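Local coordinates for 4-hydroxy-3-methylbut-2-enyl diphosphate reductase (Aquifex aeolicus, PDB 3DNF), which catalyses, with an iron-sulfur cluster, the reductive conversion of (2E)-4-hydroxy-3-methylbut-2-enyl diphosphate into isopentenyl and dimethylallyl diphosphates, the last step of the non-mevalonate route to isoprenoid precursors, at residues I5-A10 / Q200-K205; G113-L118 / I150-K155; V159-Q164 / G177-W182; V258-G263 / W269-V274. All blocks are in the same frame, centred on the assembly; numbering follows the deposited sequence. Where two conformers were deposited one is given.

Contact 1: residues I5-A10 / Q200-K205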
loop_
_atom_site.group_PDB
_atom_site.type_symbol
_atom_site.label_atom_id
_atom_site.label_comp_id
_atom_site.label_asym_id
_atom_site.label_seq_id
_atom_site.Cartn_x
_atom_site.Cartn_y
_atom_site.Cartn_z
ATOM N N ILE B 5 -28.523 13.843 24.956
ATOM C CA ILE B 5 -27.366 12.962 24.936
ATOM C C ILE B 5 -26.206 13.586 24.165
ATOM O O ILE B 5 -26.314 13.896 22.977
ATOM C CB ILE B 5 -27.705 11.528 24.441
ATOM C CG1 ILE B 5 -26.454 10.641 24.441
ATOM C CG2 ILE B 5 -28.379 11.571 23.073
ATOM C CD1 ILE B 5 -26.724 9.151 24.503
ATOM N N ILE B 6 -25.106 13.790 24.874
ATOM C CA ILE B 6 -23.866 14.244 24.253
ATOM C C ILE B 6 -23.173 13.016 23.676
ATOM O O ILE B 6 -22.893 12.057 24.399
ATOM C CB ILE B 6 -22.951 15.002 25.254
ATOM C CG1 ILE B 6 -23.672 16.245 25.783
ATOM C CG2 ILE B 6 -21.617 15.391 24.592
ATOM C CD1 ILE B 6 -23.046 16.854 27.012
ATOM N N ALA B 7 -22.938 13.044 22.366
ATOM C CA ALA B 7 -22.296 11.939 21.657
ATOM C C ALA B 7 -20.914 11.647 22.230
ATOM O O ALA B 7 -20.174 12.562 22.611
ATOM C CB ALA B 7 -22.198 12.246 20.160
ATOM N N GLU B 8 -20.583 10.364 22.295
ATOM C CA GLU B 8 -19.255 9.962 22.695
ATOM C C GLU B 8 -18.213 10.547 21.732
ATOM O O GLU B 8 -18.426 10.573 20.513
ATOM C CB GLU B 8 -19.153 8.448 22.737
ATOM C CG GLU B 8 -18.117 7.970 23.716
ATOM C CD GLU B 8 -17.785 6.500 23.546
ATOM O OE1 GLU B 8 -18.578 5.783 22.898
ATOM O OE2 GLU B 8 -16.722 6.067 24.057
ATOM N N HIS B 9 -17.109 11.045 22.291
ATOM C CA HIS B 9 -16.018 11.670 21.512
ATOM C C HIS B 9 -16.311 13.086 20.977
ATOM O O HIS B 9 -15.481 13.631 20.237
ATOM C CB HIS B 9 -15.519 10.767 20.367
ATOM C CG HIS B 9 -15.276 9.351 20.778
ATOM N ND1 HIS B 9 -14.295 8.998 21.681
ATOM C CD2 HIS B 9 -15.904 8.202 20.433
ATOM C CE1 HIS B 9 -14.333 7.691 21.874
ATOM N NE2 HIS B 9 -15.292 7.185 21.121
ATOM N N ALA B 10 -17.447 13.687 21.365
ATOM C CA ALA B 10 -17.708 15.095 21.030
ATOM C C ALA B 10 -16.532 15.964 21.520
ATOM O O ALA B 10 -16.066 15.809 22.659
ATOM C CB ALA B 10 -19.037 15.583 21.632
ATOM N N GLN B 200 -16.797 10.814 14.208
ATOM C CA GLN B 200 -17.756 10.665 13.111
ATOM C C GLN B 200 -18.705 9.463 13.267
ATOM O O GLN B 200 -19.909 9.587 13.020
ATOM C CB GLN B 200 -17.027 10.609 11.757
ATOM C CG GLN B 200 -16.340 11.922 11.393
ATOM C CD GLN B 200 -15.480 11.849 10.148
ATOM O OE1 GLN B 200 -15.272 10.783 9.574
ATOM N NE2 GLN B 200 -14.974 12.998 9.723
ATOM N N GLU B 201 -18.169 8.312 13.673
ATOM C CA GLU B 201 -18.986 7.096 13.844
ATOM C C GLU B 201 -19.961 7.192 15.016
ATOM O O GLU B 201 -21.045 6.601 14.983
ATOM C CB GLU B 201 -18.099 5.855 14.006
ATOM C CG GLU B 201 -17.153 5.567 12.824
ATOM C CD GLU B 201 -17.845 5.568 11.457
ATOM O OE1 GLU B 201 -18.982 5.066 11.341
ATOM O OE2 GLU B 201 -17.232 6.067 10.490
ATOM N N SER B 202 -19.563 7.925 16.048
ATOM C CA SER B 202 -20.425 8.210 17.184
ATOM C C SER B 202 -21.615 9.084 16.780
ATOM O O SER B 202 -22.720 8.897 17.289
ATOM C CB SER B 202 -19.618 8.873 18.305
ATOM O OG SER B 202 -20.432 9.145 19.437
ATOM N N VAL B 203 -21.383 10.030 15.867
ATOM C CA VAL B 203 -22.458 10.838 15.264
ATOM C C VAL B 203 -23.343 9.980 14.360
ATOM O O VAL B 203 -24.573 10.095 14.395
ATOM C CB VAL B 203 -21.884 12.058 14.504
ATOM C CG1 VAL B 203 -22.903 12.645 13.536
ATOM C CG2 VAL B 203 -21.427 13.109 15.498
ATOM N N LYS B 204 -22.714 9.107 13.571
ATOM C CA LYS B 204 -23.442 8.144 12.731
ATOM C C LYS B 204 -24.442 7.304 13.527
ATOM O O LYS B 204 -25.572 7.105 13.083
ATOM C CB LYS B 204 -22.484 7.213 11.984
ATOM C CG LYS B 204 -21.851 7.808 10.742
ATOM C CD LYS B 204 -21.790 6.784 9.610
ATOM C CE LYS B 204 -20.967 7.284 8.422
ATOM N NZ LYS B 204 -19.517 7.372 8.744
ATOM N N LYS B 205 -24.016 6.814 14.688
ATOM C CA LYS B 205 -24.868 5.980 15.528
ATOM C C LYS B 205 -25.950 6.792 16.248
ATOM O O LYS B 205 -27.082 6.321 16.410
ATOM C CB LYS B 205 -24.036 5.186 16.538
ATOM C CG LYS B 205 -23.159 4.094 15.924
ATOM C CD LYS B 205 -22.580 3.138 16.984
ATOM C CE LYS B 205 -21.713 3.850 18.047
ATOM N NZ LYS B 205 -20.355 4.301 17.588
#
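A single side-chain-to-backbone hydrogen bond joins Ser202, on helix 195-206, to the turn Ala7-Ala10 that follows the outer strand 3-6 of a parallel alpha/beta sheet. The turn is type II, closed by Ala10 N to Ala7 O at 3.2 Å, with His9 at positive phi. Its central peptide presents Glu8 O to the helix, and Ser202 OG donates to that oxygen at 2.7 Å. The donor sits on a lone pair in the carbonyl plane, with a C=O...O angle of 121°. A chi1 of -179° sets the hydroxyl anti to the serine's own N, which aims it at the turn. Carbon atoms close in around the bond: Ala7 CB lies 3.6 Å from Ser202 OG, and Ser202 CB comes up to the edge of the His9 ring, 4.3 Å from CD2. With an alanine here, Glu8 O would probably lose this donor and the turn's central peptide would be less firmly fixed in rotation. On the same helix Val203 packs on Ser261 and on helix 222-234. Since the orientation of the central peptide is what distinguishes type II from type I turns, the buried hydroxyl is likely to help keep that peptide in its type II orientation.

Contact 2: residues G113-L118 / I150-K155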
loop_
_atom_site.group_PDB
_atom_site.type_symbol
_atom_site.label_atom_id
_atom_site.label_comp_id
_atom_site.label_asym_id
_atom_site.label_seq_id
_atom_site.Cartn_x
_atom_site.Cartn_y
_atom_site.Cartn_z
ATOM N N GLY B 113 17.076 1.127 7.886
ATOM C CA GLY B 113 17.695 1.321 6.572
ATOM C C GLY B 113 16.688 1.775 5.517
ATOM O O GLY B 113 16.955 1.664 4.315
ATOM N N TYR B 114 15.530 2.275 5.937
ATOM C CA TYR B 114 14.535 2.750 4.950
ATOM C C TYR B 114 14.668 4.224 4.580
ATOM O O TYR B 114 15.084 5.043 5.412
ATOM C CB TYR B 114 13.083 2.571 5.460
ATOM C CG TYR B 114 12.669 1.136 5.593
ATOM C CD1 TYR B 114 12.162 0.443 4.508
ATOM C CD2 TYR B 114 12.851 0.435 6.812
ATOM C CE1 TYR B 114 11.804 -0.899 4.624
ATOM C CE2 TYR B 114 12.491 -0.892 6.939
ATOM C CZ TYR B 114 11.968 -1.562 5.833
ATOM O OH TYR B 114 11.626 -2.872 5.944
ATOM N N PHE B 115 14.306 4.551 3.334
ATOM C CA PHE B 115 14.065 5.943 2.919
ATOM C C PHE B 115 12.617 6.257 3.353
ATOM O O PHE B 115 11.733 5.496 3.055
ATOM C CB PHE B 115 14.162 6.043 1.400
ATOM C CG PHE B 115 13.872 7.417 0.857
ATOM C CD1 PHE B 115 14.883 8.375 0.782
ATOM C CD2 PHE B 115 12.586 7.752 0.411
ATOM C CE1 PHE B 115 14.619 9.662 0.264
ATOM C CE2 PHE B 115 12.309 9.038 -0.110
ATOM C CZ PHE B 115 13.331 9.983 -0.200
ATOM N N VAL B 116 12.409 7.352 4.062
ATOM C CA VAL B 116 11.098 7.580 4.711
ATOM C C VAL B 116 10.188 8.453 3.829
ATOM O O VAL B 116 10.553 9.536 3.376
ATOM C CB VAL B 116 11.277 8.180 6.125
ATOM C CG1 VAL B 116 9.920 8.589 6.753
ATOM C CG2 VAL B 116 11.948 7.133 7.029
ATOM N N VAL B 117 8.945 7.998 3.685
ATOM C CA VAL B 117 7.888 8.815 3.153
ATOM C C VAL B 117 6.881 9.179 4.256
ATOM O O VAL B 117 6.376 8.307 4.945
ATOM C CB VAL B 117 7.201 8.054 2.020
ATOM C CG1 VAL B 117 5.825 8.658 1.714
ATOM C CG2 VAL B 117 8.100 8.017 0.758
ATOM N N LEU B 118 6.707 10.468 4.477
ATOM C CA LEU B 118 5.718 10.969 5.448
ATOM C C LEU B 118 4.530 11.448 4.629
ATOM O O LEU B 118 4.643 12.440 3.927
ATOM C CB LEU B 118 6.323 12.118 6.267
ATOM C CG LEU B 118 5.468 12.924 7.243
ATOM C CD1 LEU B 118 4.789 11.978 8.218
ATOM C CD2 LEU B 118 6.395 13.942 7.969
ATOM N N ILE B 150 5.517 11.243 -4.959
ATOM C CA ILE B 150 6.180 9.958 -4.693
ATOM C C ILE B 150 7.423 9.640 -5.550
ATOM O O ILE B 150 8.208 8.757 -5.198
ATOM C CB ILE B 150 5.202 8.758 -4.725
ATOM C CG1 ILE B 150 4.725 8.477 -6.150
ATOM C CG2 ILE B 150 4.041 9.002 -3.797
ATOM C CD1 ILE B 150 3.960 7.159 -6.254
ATOM N N GLY B 151 7.583 10.354 -6.671
ATOM C CA GLY B 151 8.726 10.176 -7.580
ATOM C C GLY B 151 10.074 9.886 -6.932
ATOM O O GLY B 151 10.745 8.922 -7.288
ATOM N N GLU B 152 10.482 10.729 -5.984
ATOM C CA GLU B 152 11.786 10.576 -5.345
ATOM C C GLU B 152 11.902 9.270 -4.521
ATOM O O GLU B 152 12.956 8.639 -4.508
ATOM C CB GLU B 152 12.106 11.805 -4.495
ATOM C CG GLU B 152 13.497 11.824 -3.870
ATOM C CD GLU B 152 14.597 12.158 -4.867
ATOM O OE1 GLU B 152 14.287 12.530 -6.026
ATOM O OE2 GLU B 152 15.783 12.030 -4.484
ATOM N N ALA B 153 10.820 8.863 -3.850
ATOM C CA ALA B 153 10.825 7.617 -3.113
ATOM C C ALA B 153 10.988 6.400 -4.037
ATOM O O ALA B 153 11.569 5.396 -3.628
ATOM C CB ALA B 153 9.525 7.482 -2.188
ATOM N N LEU B 154 10.509 6.509 -5.279
ATOM C CA LEU B 154 10.601 5.396 -6.239
ATOM C C LEU B 154 12.033 5.102 -6.702
ATOM O O LEU B 154 12.296 4.065 -7.316
ATOM C CB LEU B 154 9.666 5.622 -7.429
ATOM C CG LEU B 154 8.183 5.887 -7.112
ATOM C CD1 LEU B 154 7.358 5.792 -8.400
ATOM C CD2 LEU B 154 7.599 4.960 -5.997
ATOM N N LYS B 155 12.950 6.005 -6.373
ATOM C CA LYS B 155 14.376 5.848 -6.677
ATOM C C LYS B 155 15.034 4.877 -5.703
ATOM O O LYS B 155 16.137 4.400 -5.947
ATOM C CB LYS B 155 15.081 7.206 -6.595
ATOM C CG LYS B 155 14.681 8.180 -7.687
ATOM C CD LYS B 155 15.341 9.519 -7.433
ATOM C CE LYS B 155 15.011 10.494 -8.540
ATOM N NZ LYS B 155 15.532 11.848 -8.180
#
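Ala153 packs against Phe115 and Val117 where the connection from strand 141-144 to strand 158-163 passes over strand 115-119, the strand lying between them in a parallel alpha/beta sheet. This is a crossover whose residues 152-155 have helical backbone angles but lack the regular bonds of a helix. Alternation along the strand puts Phe115 and Val117 on the side facing it, while Val116 points to the other side, onto helices 97-111 and 125-136. At the start of the crossing segment, Ile150 turns the end of its side chain away from the strand, to Val144 and Ile179. Glu152 comes next; its aliphatic CG approaches Phe115 CZ at 4.1 Å, the two side chains crossing at about a right angle. Ala153 makes the closest fit. Ala153 CA is 3.6 Å from Phe115 CE2. Ala153 CB meets Val117 CG2 at 3.3 Å, tighter than ordinary van der Waals contact, which suggests local compression. Phe115 reaches this spot because CG stands anti to the backbone N (chi1 177°); its ring also stacks with that of His156. A serine in place of Phe115 would probably leave a gap beside Ala153 and the methylene of Glu152, and deprive His156 of its stacking partner. Leu154 points away from the strand, to Ile179 and Trp182. Last, Lys155 closes a salt bridge within the segment: Lys155 NZ lies 2.6 Å from Glu152 OE1, on the syn side and 30° out of the carboxylate plane.

Contact 3: residues V159-Q164 / G177-W182; sequences VGIVAQ and GEIALW
On the helix that sets Ile179 against Val159 and Ile161, the shortest polar bond runs from Trp182 NE1 to Glu178 OE2, 2.8 Å long. It is somewhat bent, with an N-H...O angle of 140°. The oxygen lies close to the indole plane, but the donor meets it on the anti side, out of the carboxylate plane. The other oxygen of Glu178, OE1, forms a salt bridge with Lys173 of the second subunit, so the carboxylate is shared between its own helix and the neighbouring chain. None of these polar bonds reaches strand 158-163; the contact with it is purely apolar, and Ile179 carries all of it from the helical side. With CG2 anti to the backbone N and CG1 beside that N (chi1 -67°), its two branches mainly serve different partners. Ile179 CG2 lies 4.1 Å from Val159 CG1, the side chains crossing at about a right angle. Ile179 CD1 meets Ile161 CD1 at 3.9 Å, the two isoleucines reaching toward each other tip to tip. Val159 and Ile161 fall on the same side of the strand, with Gly160 between them bonded through its backbone to Phe115 and Val117. Val162 packs on helix 97-111 on the other side of the sheet. Alternate strand residues meeting one helical side chain are the inner packing of a beta-alpha-beta unit, here strand 158-163, helix 169-182 and strand 185-189.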
loop_
_atom_site.group_PDB
_atom_site.type_symbol
_atom_site.label_atom_id
_atom_site.label_comp_id
_atom_site.label_asym_id
_atom_site.label_seq_id
_atom_site.Cartn_x
_atom_site.Cartn_y
_atom_site.Cartn_z
ATOM N N VAL B 159 11.485 1.461 1.085
ATOM C CA VAL B 159 10.776 2.669 1.476
ATOM C C VAL B 159 9.930 2.396 2.716
ATOM O O VAL B 159 9.196 1.416 2.758
ATOM C CB VAL B 159 9.885 3.284 0.340
ATOM C CG1 VAL B 159 9.063 4.468 0.865
ATOM C CG2 VAL B 159 10.738 3.691 -0.853
ATOM N N GLY B 160 10.108 3.238 3.743
ATOM C CA GLY B 160 9.244 3.200 4.935
ATOM C C GLY B 160 8.232 4.324 4.929
ATOM O O GLY B 160 8.581 5.505 4.758
ATOM N N ILE B 161 6.966 3.982 5.240
ATOM C CA ILE B 161 5.905 4.931 5.101
ATOM C C ILE B 161 5.203 5.165 6.424
ATOM O O ILE B 161 4.786 4.193 7.076
ATOM C CB ILE B 161 4.890 4.492 4.001
ATOM C CG1 ILE B 161 5.653 4.251 2.708
ATOM C CG2 ILE B 161 3.759 5.526 3.782
ATOM C CD1 ILE B 161 4.822 3.617 1.602
ATOM N N VAL B 162 5.114 6.446 6.793
ATOM C CA VAL B 162 4.326 6.854 7.964
ATOM C C VAL B 162 3.306 7.947 7.564
ATOM O O VAL B 162 3.291 8.410 6.408
ATOM C CB VAL B 162 5.214 7.329 9.141
ATOM C CG1 VAL B 162 6.084 6.167 9.607
ATOM C CG2 VAL B 162 6.009 8.553 8.765
ATOM N N ALA B 163 2.433 8.327 8.505
ATOM C CA ALA B 163 1.381 9.304 8.216
ATOM C C ALA B 163 1.371 10.423 9.241
ATOM O O ALA B 163 1.663 10.228 10.434
ATOM C CB ALA B 163 -0.002 8.645 8.190
ATOM N N GLN B 164 1.074 11.614 8.755
ATOM C CA GLN B 164 0.646 12.684 9.639
ATOM C C GLN B 164 -0.590 12.141 10.386
ATOM O O GLN B 164 -1.407 11.421 9.813
ATOM C CB GLN B 164 0.301 13.902 8.801
ATOM C CG GLN B 164 -0.049 15.157 9.614
ATOM C CD GLN B 164 -0.589 16.269 8.741
ATOM O OE1 GLN B 164 -0.618 16.146 7.517
ATOM N NE2 GLN B 164 -1.020 17.373 9.358
ATOM N N GLY B 177 -0.238 1.665 -1.600
ATOM C CA GLY B 177 -0.438 0.685 -2.651
ATOM C C GLY B 177 0.421 1.021 -3.856
ATOM O O GLY B 177 1.071 0.154 -4.422
ATOM N N GLU B 178 0.456 2.306 -4.208
ATOM C CA GLU B 178 1.212 2.735 -5.369
ATOM C C GLU B 178 2.711 2.525 -5.186
ATOM O O GLU B 178 3.366 1.899 -6.028
ATOM C CB GLU B 178 0.880 4.193 -5.723
ATOM C CG GLU B 178 1.455 4.632 -7.086
ATOM C CD GLU B 178 0.939 3.840 -8.299
ATOM O OE1 GLU B 178 -0.205 3.328 -8.288
ATOM O OE2 GLU B 178 1.699 3.738 -9.283
ATOM N N ILE B 179 3.267 3.017 -4.079
ATOM C CA ILE B 179 4.706 2.817 -3.824
ATOM C C ILE B 179 5.083 1.318 -3.838
ATOM O O ILE B 179 6.095 0.944 -4.428
ATOM C CB ILE B 179 5.173 3.547 -2.541
ATOM C CG1 ILE B 179 5.086 5.071 -2.748
ATOM C CG2 ILE B 179 6.615 3.173 -2.120
ATOM C CD1 ILE B 179 5.356 5.864 -1.496
ATOM N N ALA B 180 4.244 0.477 -3.236
ATOM C CA ALA B 180 4.469 -0.977 -3.188
ATOM C C ALA B 180 4.611 -1.632 -4.580
ATOM O O ALA B 180 5.290 -2.656 -4.748
ATOM C CB ALA B 180 3.366 -1.640 -2.420
ATOM N N LEU B 181 3.940 -1.045 -5.572
ATOM C CA LEU B 181 4.014 -1.586 -6.939
ATOM C C LEU B 181 5.345 -1.279 -7.591
ATOM O O LEU B 181 5.762 -1.968 -8.523
ATOM C CB LEU B 181 2.878 -1.011 -7.797
ATOM C CG LEU B 181 1.458 -1.479 -7.435
ATOM C CD1 LEU B 181 0.479 -0.992 -8.519
ATOM C CD2 LEU B 181 1.397 -2.989 -7.302
ATOM N N TRP B 182 5.990 -0.209 -7.131
ATOM C CA TRP B 182 7.191 0.304 -7.800
ATOM C C TRP B 182 8.512 -0.016 -7.098
ATOM O O TRP B 182 9.573 -0.007 -7.733
ATOM C CB TRP B 182 7.070 1.811 -8.007
ATOM C CG TRP B 182 6.090 2.173 -9.068
ATOM C CD1 TRP B 182 4.766 2.465 -8.907
ATOM C CD2 TRP B 182 6.360 2.281 -10.468
ATOM N NE1 TRP B 182 4.195 2.753 -10.124
ATOM C CE2 TRP B 182 5.150 2.640 -11.101
ATOM C CE3 TRP B 182 7.512 2.103 -11.253
ATOM C CZ2 TRP B 182 5.058 2.838 -12.484
ATOM C CZ3 TRP B 182 7.420 2.281 -12.634
ATOM C CH2 TRP B 182 6.199 2.645 -13.235
#

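Contact 4: residues V258-G263 / W269-V274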
loop_
_atom_site.group_PDB
_atom_site.type_symbol
_atom_site.label_atom_id
_atom_site.label_comp_id
_atom_site.label_asym_id
_atom_site.label_seq_id
_atom_site.Cartn_x
_atom_site.Cartn_y
_atom_site.Cartn_z
ATOM N N VAL B 258 -32.675 14.730 22.251
ATOM C CA VAL B 258 -31.749 15.633 21.553
ATOM C C VAL B 258 -30.333 15.063 21.572
ATOM O O VAL B 258 -29.832 14.662 22.625
ATOM C CB VAL B 258 -31.701 17.045 22.197
ATOM C CG1 VAL B 258 -30.792 17.989 21.380
ATOM C CG2 VAL B 258 -33.106 17.623 22.350
ATOM N N GLY B 259 -29.698 15.033 20.402
ATOM C CA GLY B 259 -28.286 14.674 20.300
ATOM C C GLY B 259 -27.367 15.875 20.112
ATOM O O GLY B 259 -27.688 16.809 19.369
ATOM N N ILE B 260 -26.230 15.858 20.804
ATOM C CA ILE B 260 -25.215 16.904 20.660
ATOM C C ILE B 260 -23.854 16.294 20.366
ATOM O O ILE B 260 -23.390 15.373 21.063
ATOM C CB ILE B 260 -25.063 17.788 21.931
ATOM C CG1 ILE B 260 -26.386 18.463 22.310
ATOM C CG2 ILE B 260 -23.965 18.838 21.736
ATOM C CD1 ILE B 260 -26.326 19.211 23.642
ATOM N N SER B 261 -23.206 16.813 19.331
ATOM C CA SER B 261 -21.780 16.583 19.188
ATOM C C SER B 261 -21.060 17.867 18.858
ATOM O O SER B 261 -21.676 18.926 18.727
ATOM C CB SER B 261 -21.481 15.510 18.154
ATOM O OG SER B 261 -20.156 15.042 18.343
ATOM N N ALA B 262 -19.741 17.766 18.741
ATOM C CA ALA B 262 -18.897 18.931 18.495
ATOM C C ALA B 262 -17.653 18.508 17.761
ATOM O O ALA B 262 -17.188 17.377 17.943
ATOM C CB ALA B 262 -18.513 19.594 19.816
ATOM N N GLY B 263 -17.115 19.431 16.961
ATOM C CA GLY B 263 -15.841 19.262 16.249
ATOM C C GLY B 263 -14.630 19.250 17.190
ATOM O O GLY B 263 -14.757 19.462 18.396
ATOM N N TRP B 269 -16.686 23.124 27.880
ATOM C CA TRP B 269 -17.499 24.175 28.497
ATOM C C TRP B 269 -18.478 24.797 27.510
ATOM O O TRP B 269 -19.545 25.278 27.912
ATOM C CB TRP B 269 -16.651 25.252 29.187
ATOM C CG TRP B 269 -15.796 26.067 28.295
ATOM C CD1 TRP B 269 -14.501 25.808 27.960
ATOM C CD2 TRP B 269 -16.140 27.300 27.646
ATOM N NE1 TRP B 269 -14.018 26.786 27.146
ATOM C CE2 TRP B 269 -14.996 27.718 26.928
ATOM C CE3 TRP B 269 -17.294 28.092 27.601
ATOM C CZ2 TRP B 269 -14.976 28.890 26.167
ATOM C CZ3 TRP B 269 -17.274 29.253 26.844
ATOM C CH2 TRP B 269 -16.119 29.648 26.144
ATOM N N ILE B 270 -18.114 24.793 26.228
ATOM C CA ILE B 270 -19.042 25.250 25.180
ATOM C C ILE B 270 -20.171 24.226 24.990
ATOM O O ILE B 270 -21.330 24.614 24.893
ATOM C CB ILE B 270 -18.327 25.614 23.850
ATOM C CG1 ILE B 270 -17.560 26.926 24.034
ATOM C CG2 ILE B 270 -19.347 25.747 22.686
ATOM C CD1 ILE B 270 -16.507 27.244 22.955
ATOM N N ILE B 271 -19.828 22.937 24.943
ATOM C CA ILE B 271 -20.837 21.869 24.873
ATOM C C ILE B 271 -21.839 21.925 26.040
ATOM O O ILE B 271 -23.040 21.697 25.852
ATOM C CB ILE B 271 -20.190 20.460 24.786
ATOM C CG1 ILE B 271 -19.202 20.375 23.617
ATOM C CG2 ILE B 271 -21.266 19.356 24.681
ATOM C CD1 ILE B 271 -18.338 19.095 23.637
ATOM N N GLU B 272 -21.351 22.237 27.237
ATOM C CA GLU B 272 -22.229 22.402 28.408
ATOM C C GLU B 272 -23.119 23.633 28.306
ATOM O O GLU B 272 -24.274 23.601 28.743
ATOM C CB GLU B 272 -21.421 22.433 29.711
ATOM C CG GLU B 272 -20.651 21.136 30.006
ATOM C CD GLU B 272 -21.541 19.889 29.989
ATOM O OE1 GLU B 272 -22.612 19.920 30.623
ATOM O OE2 GLU B 272 -21.165 18.889 29.333
ATOM N N GLN B 273 -22.581 24.709 27.733
ATOM C CA GLN B 273 -23.348 25.926 27.478
ATOM C C GLN B 273 -24.527 25.626 26.562
ATOM O O GLN B 273 -25.641 26.091 26.800
ATOM C CB GLN B 273 -22.471 27.003 26.845
ATOM C CG GLN B 273 -21.572 27.736 27.825
ATOM C CD GLN B 273 -21.016 29.032 27.271
ATOM O OE1 GLN B 273 -20.542 29.875 28.027
ATOM N NE2 GLN B 273 -21.063 29.198 25.948
ATOM N N VAL B 274 -24.264 24.839 25.521
ATOM C CA VAL B 274 -25.289 24.413 24.576
ATOM C C VAL B 274 -26.331 23.489 25.238
ATOM O O VAL B 274 -27.543 23.705 25.096
ATOM C CB VAL B 274 -24.650 23.770 23.320
ATOM C CG1 VAL B 274 -25.710 23.075 22.438
ATOM C CG2 VAL B 274 -23.895 24.833 22.530
#
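Ile260 and Ile271 share a rotamer, with CG1 beside the backbone N and CG2 anti to it (chi1 -58° and -55°), and this brings their CG2 methyls together at 4.0 Å. The two side chains slide past each other in opposite directions, which leaves their CD1 ends to other partners. Ile260 CD1 runs on to Val274, one helical turn further along, and lies 4.1 Å from its CG1. Ile271 extends the other way, and both its CG1 and CD1 are 3.9 Å from Ala262 CB. The spacing follows from the two elements: Ile260 and Ala262 are alternate residues on one side of the strand, and Ile271 and Val274 are three apart on one side of the helix. The axes of strand 258-262 and helix 269-274 run nearly antiparallel, at 155°, with a closest approach of 9.5 Å. All four residues are buried, and no hydrogen bond links the segments. Neighbouring strands extend the packing on this side of the sheet, Ile6 meeting Ile271, and Ile216 touching Ile260 and Val274. Ser261 faces the other side, toward Ala7 and Ala10 of the turn after strand 3-6 and toward Val203 of helix 195-206, so strand 257-262 is sandwiched between that helix and helix 268-281.

How the contacts relate
The contacts form two pairs, each in its own parallel sheet. Contacts 1 and 4, with centres about 11 Å apart, meet through neighbouring strands: Ala7 N is 2.7 Å from Ile260 O, and Ile5 N is 2.8 Å from Val258 O, both probable hydrogen bonds. Contacts 2 and 3 lie about 8 Å apart between centres and meet likewise, Val117 N being 2.7 Å from Gly160 O. The pairs are remote: the centres of contacts 2 and 4 are about 43 Å apart, and contact 4 lies across the chain's centre from contacts 2 and 3. Contact 1 lies nearer the iron-sulfur cluster, with the His9 side chain about 10 Å from it against about 14 Å for Ala262 of contact 4. Contacts 2 and 3 lie away from the annotated sites.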